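Local coordinates for 2-oxoglutarate carboxylase small subunit (Hydrogenobacter thermophilus, PDB 7KCT), which forms the biotin carboxylase-type small subunit of a carboxylase, with an ATP-grasp domain, and holds adenosine-5'-diphosphate, bicarbonate and a magnesium ion, at residues T312-I316 against V317-I321; A401-W404 against E405-V408; V423-T426 against I427-L430. All blocks are in the same frame, centred on the assembly; numbering follows the deposited sequence.

Contact 1: T312-I316 against V317-I321; sequences TGVDI and VKWQI
D315 and K318 carry the main polar link of this turn: K318 N donates to D315 OD1 over 3.0 Å, with a nearly straight 166° at the hydrogen, and arrives from above the carboxylate plane. The carboxylate is placed over the start of the helix because CG stands anti to the backbone N (chi1 -176°). R25 of helix 20-32 forms a salt bridge with the same OD1, so two donors hold one buried oxygen and would tend to stabilise its negative charge. The ordinary helical ladder begins alongside, with W319 N bonded to D315 O at 3.1 Å and Q320 N to I316 O at 2.8 Å.

Water mediates the looser polar contacts. One molecule donates to D315 OD2 at 2.7 Å and accepts weakly from K318 NZ, spanning opposite charges that stand 4.5 Å apart between D315 OD2 and K318 NZ. The lysine forms its salt bridge with E32 instead, its chain bending at chi3 (-72°). A second molecule accepts from D315 N and, weakly, from W319 NE1, a loose bridge between the indole and the loop.

Apolar packing is slight within the turn itself. V314 CG1 comes to 3.9 Å from W319 CD1, the two side chains crossing at about a right angle. I316 and V317 turn outward to H305, and V317 also packs on helix 20-32. Just before, T312 OG1 accepts from V314 N in an ST turn, and G313 takes a positive phi as helix 305-312 ends.

Taken together, this is a short connection between two helices in the ATP-grasp family region, where an aspartate at the N-cap accepts from the amide three residues on and starts helix 316-324.

Contact 2: A401-W404 against E405-V408; sequences APLW and EVAV
W404 O receives V408 N at 3.0 Å, the N-H pointing to it at 163°, and this bond belongs to the first turns of helix 404-417. One residue earlier, A407 N donates to L403 O at 3.1 Å; L403 is the N-cap residue, and its carbonyl opens the helical ladder.

One turn apart on the helix, W404 and V408 form a CH-pi contact. V408 CG2 sits 3.9 Å from the centroid of the six-membered ring, over one face and displaced toward the rim, with its closest approach 3.6 Å to W404 CE2. The indole lies there because its CG is anti to the backbone N (chi1 167°), and its rotation is further fixed by W404 NE1 bonding to R440 O in helix 437-441.

Here the chain leaves strand 393-401 of the antiparallel sheet in the biotin carboxylase C-terminal region and turns at once into a helix. A401 still pairs through its backbone with Y341 of strand 341-351, while its methyl points into the new helix: A401 CB lies 3.8 Å from V406 CG1 and 4.0 Å from A407 CB. On the more exposed side L403 CB meets V406 CG2 at 4.0 Å, and V406 also packs against K318 of the second subunit.

Contact 3: V423-T426 against I427-L430; sequences VKTT and IPLL
Helix 427-435 opens with a capped turn in the biotin carboxylase C-terminal region, entered from the loop that follows strand 419-420. T425 OG1 accepts from I427 N at 3.1 Å and 169°, the nearly linear capping bond of an ST turn. The hydroxyl can face that amide because chi1 (79°) sets OG1 between the backbone N and the carbonyl carbon. T425 and I427 run side by side in the same direction, which brings I427 CG1 within 3.5 Å of T425 OG1.

L430 N bonds to T426 O at 2.9 Å, as in a regular helical turn. The two side chains cross at a slant, L430 CD1 3.5 Å from T426 OG1; that hydroxyl is bonded to R346 O and N348 N on strand 341-351, and R346 belongs to an adenosine-5'-diphosphate pocket. A water links T425 O to L429 N, 2.9 Å from T425 O.

P428 brings no amide hydrogen to the first turn, while I427 N is met by a threonine hydroxyl and L429 N by water, sources other than the regular helical carbonyl ladder.

How the contacts relate
From the N terminus, the three contacts follow in series, neither nesting nor crossing, and each is a short turn into a helix. Contact 1 joins helix 305-312 to helix 316-324 in the ATP-grasp family region. Contact 2 carries strand 393-401 into helix 404-417, and contact 3 leads from strand 419-420 into helix 427-435, both in the biotin carboxylase C-terminal region and both packed on strand 341-351. Within a chain none touches another: nearest atoms are about 10 Å apart for contacts 1 and 2 and about 8 Å for contacts 2 and 3. Across the dimer the helices of contacts 1 and 2 meet; R410 of the second subunit packs on K318 and forms a long, weak pair with D315.

Contact 1: T312-I316 against V317-I321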
loop_
_atom_site.group_PDB
_atom_site.type_symbol
_atom_site.label_atom_id
_atom_site.label_comp_id
_atom_site.label_asym_id
_atom_site.label_seq_id
_atom_site.Cartn_x
_atom_site.Cartn_y
_atom_site.Cartn_z
ATOM N N THR A 312 -8.119 -11.783 2.983
ATOM C CA THR A 312 -7.893 -12.816 3.996
ATOM C C THR A 312 -6.819 -12.476 5.007
ATOM O O THR A 312 -6.809 -13.063 6.094
ATOM C CB THR A 312 -7.485 -14.158 3.379
ATOM O OG1 THR A 312 -6.201 -14.066 2.720
ATOM C CG2 THR A 312 -8.534 -14.655 2.379
ATOM N N GLY A 313 -5.869 -11.610 4.640
ATOM C CA GLY A 313 -4.687 -11.345 5.434
ATOM C C GLY A 313 -3.595 -12.402 5.356
ATOM O O GLY A 313 -2.616 -12.312 6.098
ATOM N N VAL A 314 -3.690 -13.369 4.458
ATOM C CA VAL A 314 -2.704 -14.437 4.354
ATOM C C VAL A 314 -1.657 -14.056 3.298
ATOM O O VAL A 314 -1.990 -13.843 2.135
ATOM C CB VAL A 314 -3.390 -15.774 4.018
ATOM C CG1 VAL A 314 -2.401 -16.859 3.739
ATOM C CG2 VAL A 314 -4.298 -16.184 5.166
ATOM N N ASP A 315 -0.384 -13.993 3.693
ATOM C CA ASP A 315 0.721 -13.724 2.754
ATOM C C ASP A 315 1.086 -15.017 2.025
ATOM O O ASP A 315 1.796 -15.873 2.560
ATOM C CB ASP A 315 1.905 -13.160 3.523
ATOM C CG ASP A 315 3.037 -12.763 2.633
ATOM O OD1 ASP A 315 3.188 -13.368 1.531
ATOM O OD2 ASP A 315 3.806 -11.880 3.072
ATOM N N ILE A 316 0.556 -15.195 0.811
ATOM C CA ILE A 316 0.669 -16.483 0.123
ATOM C C ILE A 316 2.114 -16.810 -0.282
ATOM O O ILE A 316 2.556 -17.967 -0.193
ATOM C CB ILE A 316 -0.266 -16.495 -1.092
ATOM C CG1 ILE A 316 -1.730 -16.396 -0.674
ATOM C CG2 ILE A 316 0.043 -17.722 -1.914
ATOM C CD1 ILE A 316 -2.631 -15.941 -1.887
ATOM N N VAL A 317 2.856 -15.832 -0.794
ATOM C CA VAL A 317 4.230 -16.104 -1.220
ATOM C C VAL A 317 5.117 -16.455 -0.020
ATOM O O VAL A 317 5.951 -17.362 -0.096
ATOM C CB VAL A 317 4.788 -14.904 -2.004
ATOM C CG1 VAL A 317 6.234 -15.110 -2.388
ATOM C CG2 VAL A 317 3.990 -14.693 -3.271
ATOM N N LYS A 318 5.030 -15.683 1.068
ATOM C CA LYS A 318 5.804 -16.033 2.249
ATOM C C LYS A 318 5.462 -17.453 2.704
ATOM O O LYS A 318 6.357 -18.220 3.085
ATOM C CB LYS A 318 5.564 -15.009 3.360
ATOM C CG LYS A 318 6.591 -15.091 4.475
ATOM C CD LYS A 318 6.421 -14.033 5.557
ATOM C CE LYS A 318 6.815 -12.657 5.099
ATOM N NZ LYS A 318 6.905 -11.711 6.268
ATOM N N TRP A 319 4.166 -17.827 2.662
ATOM C CA TRP A 319 3.774 -19.185 3.048
ATOM C C TRP A 319 4.330 -20.219 2.080
ATOM O O TRP A 319 4.758 -21.298 2.512
ATOM C CB TRP A 319 2.224 -19.311 3.176
ATOM C CG TRP A 319 1.840 -18.931 4.561
ATOM C CD1 TRP A 319 1.164 -17.808 4.956
ATOM C CD2 TRP A 319 2.182 -19.637 5.771
ATOM N NE1 TRP A 319 1.097 -17.761 6.322
ATOM C CE2 TRP A 319 1.674 -18.889 6.845
ATOM C CE3 TRP A 319 2.833 -20.853 6.039
ATOM C CZ2 TRP A 319 1.819 -19.299 8.182
ATOM C CZ3 TRP A 319 2.963 -21.263 7.356
ATOM C CH2 TRP A 319 2.464 -20.486 8.411
ATOM N N GLN A 320 4.344 -19.934 0.773
ATOM C CA GLN A 320 5.019 -20.846 -0.137
ATOM C C GLN A 320 6.404 -21.190 0.401
ATOM O O GLN A 320 6.812 -22.350 0.427
ATOM C CB GLN A 320 5.131 -20.239 -1.538
ATOM C CG GLN A 320 3.939 -20.425 -2.489
ATOM C CD GLN A 320 4.221 -19.799 -3.833
ATOM O OE1 GLN A 320 4.495 -18.586 -3.931
ATOM N NE2 GLN A 320 4.265 -20.625 -4.859
ATOM N N ILE A 321 7.156 -20.169 0.800
ATOM C CA ILE A 321 8.547 -20.372 1.169
ATOM C C ILE A 321 8.647 -21.139 2.477
ATOM O O ILE A 321 9.459 -22.042 2.610
ATOM C CB ILE A 321 9.261 -19.014 1.259
ATOM C CG1 ILE A 321 9.326 -18.386 -0.139
ATOM C CG2 ILE A 321 10.679 -19.211 1.803
ATOM C CD1 ILE A 321 9.588 -16.931 -0.129
HETATM O O HOH W 1 0.291 -14.424 6.486
HETATM O O HOH W 2 3.840 -11.675 5.745
#

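Contact 2: A401-W404 against E405-V408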
loop_
_atom_site.group_PDB
_atom_site.type_symbol
_atom_site.label_atom_id
_atom_site.label_comp_id
_atom_site.label_asym_id
_atom_site.label_seq_id
_atom_site.Cartn_x
_atom_site.Cartn_y
_atom_site.Cartn_z
ATOM N N ALA A 401 -11.170 -2.180 0.069
ATOM C CA ALA A 401 -12.099 -1.348 0.831
ATOM C C ALA A 401 -13.103 -2.246 1.539
ATOM O O ALA A 401 -13.269 -3.410 1.168
ATOM C CB ALA A 401 -12.852 -0.370 -0.070
ATOM N N PRO A 402 -13.846 -1.710 2.522
ATOM C CA PRO A 402 -14.857 -2.561 3.200
ATOM C C PRO A 402 -16.046 -2.876 2.307
ATOM O O PRO A 402 -16.640 -3.954 2.435
ATOM C CB PRO A 402 -15.278 -1.739 4.436
ATOM C CG PRO A 402 -14.202 -0.616 4.553
ATOM C CD PRO A 402 -13.782 -0.365 3.112
ATOM N N LEU A 403 -16.389 -1.991 1.381
ATOM C CA LEU A 403 -17.551 -2.152 0.523
ATOM C C LEU A 403 -17.123 -2.127 -0.939
ATOM O O LEU A 403 -16.148 -1.459 -1.295
ATOM C CB LEU A 403 -18.578 -1.028 0.743
ATOM C CG LEU A 403 -19.004 -0.759 2.186
ATOM C CD1 LEU A 403 -19.822 0.516 2.295
ATOM C CD2 LEU A 403 -19.791 -1.963 2.741
ATOM N N TRP A 404 -17.915 -2.791 -1.783
ATOM C CA TRP A 404 -17.617 -2.905 -3.215
ATOM C C TRP A 404 -17.511 -1.532 -3.897
ATOM O O TRP A 404 -16.576 -1.280 -4.682
ATOM C CB TRP A 404 -18.712 -3.755 -3.899
ATOM C CG TRP A 404 -18.670 -3.674 -5.374
ATOM C CD1 TRP A 404 -19.594 -3.082 -6.194
ATOM C CD2 TRP A 404 -17.662 -4.207 -6.232
ATOM N NE1 TRP A 404 -19.193 -3.174 -7.506
ATOM C CE2 TRP A 404 -18.024 -3.884 -7.560
ATOM C CE3 TRP A 404 -16.478 -4.912 -6.006
ATOM C CZ2 TRP A 404 -17.228 -4.213 -8.648
ATOM C CZ3 TRP A 404 -15.713 -5.254 -7.075
ATOM C CH2 TRP A 404 -16.080 -4.886 -8.384
ATOM N N GLU A 405 -18.500 -0.660 -3.658
ATOM C CA GLU A 405 -18.558 0.646 -4.317
ATOM C C GLU A 405 -17.360 1.527 -3.949
ATOM O O GLU A 405 -16.885 2.307 -4.771
ATOM C CB GLU A 405 -19.865 1.376 -3.942
ATOM C CG GLU A 405 -21.162 0.751 -4.455
ATOM C CD GLU A 405 -21.663 -0.439 -3.631
ATOM O OE1 GLU A 405 -21.173 -0.684 -2.490
ATOM O OE2 GLU A 405 -22.565 -1.142 -4.146
ATOM N N VAL A 406 -16.910 1.460 -2.698
ATOM C CA VAL A 406 -15.740 2.212 -2.257
ATOM C C VAL A 406 -14.485 1.651 -2.903
ATOM O O VAL A 406 -13.543 2.397 -3.196
ATOM C CB VAL A 406 -15.671 2.196 -0.716
ATOM C CG1 VAL A 406 -14.501 3.084 -0.185
ATOM C CG2 VAL A 406 -17.070 2.591 -0.140
ATOM N N ALA A 407 -14.448 0.329 -3.134
ATOM C CA ALA A 407 -13.298 -0.278 -3.786
ATOM C C ALA A 407 -13.191 0.195 -5.223
ATOM O O ALA A 407 -12.099 0.537 -5.697
ATOM C CB ALA A 407 -13.416 -1.807 -3.721
ATOM N N VAL A 408 -14.321 0.249 -5.926
ATOM C CA VAL A 408 -14.341 0.784 -7.285
ATOM C C VAL A 408 -13.874 2.242 -7.307
ATOM O O VAL A 408 -13.053 2.635 -8.155
ATOM C CB VAL A 408 -15.752 0.639 -7.883
ATOM C CG1 VAL A 408 -15.793 1.265 -9.267
ATOM C CG2 VAL A 408 -16.167 -0.825 -7.964
#

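Contact 3: V423-T426 against I427-L430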
loop_
_atom_site.group_PDB
_atom_site.type_symbol
_atom_site.label_atom_id
_atom_site.label_comp_id
_atom_site.label_asym_id
_atom_site.label_seq_id
_atom_site.Cartn_x
_atom_site.Cartn_y
_atom_site.Cartn_z
ATOM N N VAL A 423 5.137 5.207 -23.287
ATOM C CA VAL A 423 4.532 4.075 -23.937
ATOM C C VAL A 423 3.042 4.122 -23.691
ATOM O O VAL A 423 2.600 4.713 -22.760
ATOM C CB VAL A 423 5.065 2.740 -23.400
ATOM C CG1 VAL A 423 6.477 2.489 -23.846
ATOM C CG2 VAL A 423 4.966 2.675 -21.909
ATOM N N LYS A 424 2.277 3.485 -24.531
ATOM C CA LYS A 424 0.863 3.426 -24.338
ATOM C C LYS A 424 0.586 2.378 -23.274
ATOM O O LYS A 424 1.296 1.433 -23.164
ATOM C CB LYS A 424 0.198 2.998 -25.626
ATOM C CG LYS A 424 -0.540 4.075 -26.347
ATOM C CD LYS A 424 0.375 4.993 -27.090
ATOM C CE LYS A 424 -0.406 5.856 -28.069
ATOM N NZ LYS A 424 -0.372 5.232 -29.412
ATOM N N THR A 425 -0.444 2.556 -22.477
ATOM C CA THR A 425 -0.773 1.572 -21.457
ATOM C C THR A 425 -2.279 1.294 -21.394
ATOM O O THR A 425 -3.038 1.992 -21.973
ATOM C CB THR A 425 -0.272 1.995 -20.013
ATOM O OG1 THR A 425 -1.154 2.934 -19.444
ATOM C CG2 THR A 425 1.119 2.486 -19.943
ATOM N N THR A 426 -2.712 0.393 -20.504
ATOM C CA THR A 426 -4.119 0.117 -20.270
ATOM C C THR A 426 -4.781 1.091 -19.308
ATOM O O THR A 426 -5.985 0.942 -19.058
ATOM C CB THR A 426 -4.306 -1.285 -19.701
ATOM O OG1 THR A 426 -3.417 -1.425 -18.592
ATOM C CG2 THR A 426 -3.970 -2.333 -20.722
ATOM N N ILE A 427 -4.061 2.078 -18.749
ATOM C CA ILE A 427 -4.643 2.908 -17.684
ATOM C C ILE A 427 -5.917 3.619 -18.144
ATOM O O ILE A 427 -6.938 3.533 -17.441
ATOM C CB ILE A 427 -3.591 3.877 -17.135
ATOM C CG1 ILE A 427 -2.585 3.095 -16.301
ATOM C CG2 ILE A 427 -4.256 5.000 -16.323
ATOM C CD1 ILE A 427 -1.329 3.899 -15.906
ATOM N N PRO A 428 -5.939 4.314 -19.273
ATOM C CA PRO A 428 -7.193 5.006 -19.637
ATOM C C PRO A 428 -8.384 4.045 -19.811
ATOM O O PRO A 428 -9.512 4.362 -19.399
ATOM C CB PRO A 428 -6.848 5.723 -20.944
ATOM C CG PRO A 428 -5.300 5.808 -20.977
ATOM C CD PRO A 428 -4.829 4.601 -20.203
ATOM N N LEU A 429 -8.164 2.878 -20.418
ATOM C CA LEU A 429 -9.250 1.892 -20.500
ATOM C C LEU A 429 -9.709 1.473 -19.120
ATOM O O LEU A 429 -10.904 1.331 -18.868
ATOM C CB LEU A 429 -8.790 0.676 -21.307
ATOM C CG LEU A 429 -9.684 -0.555 -21.268
ATOM C CD1 LEU A 429 -10.802 -0.369 -22.297
ATOM C CD2 LEU A 429 -8.879 -1.795 -21.541
ATOM N N LEU A 430 -8.764 1.212 -18.210
ATOM C CA LEU A 430 -9.156 0.755 -16.887
ATOM C C LEU A 430 -9.975 1.807 -16.151
ATOM O O LEU A 430 -10.905 1.470 -15.386
ATOM C CB LEU A 430 -7.907 0.366 -16.098
ATOM C CG LEU A 430 -7.122 -0.809 -16.705
ATOM C CD1 LEU A 430 -5.745 -0.904 -16.094
ATOM C CD2 LEU A 430 -7.893 -2.134 -16.513
HETATM O O HOH W 3 -5.893 2.399 -22.196
#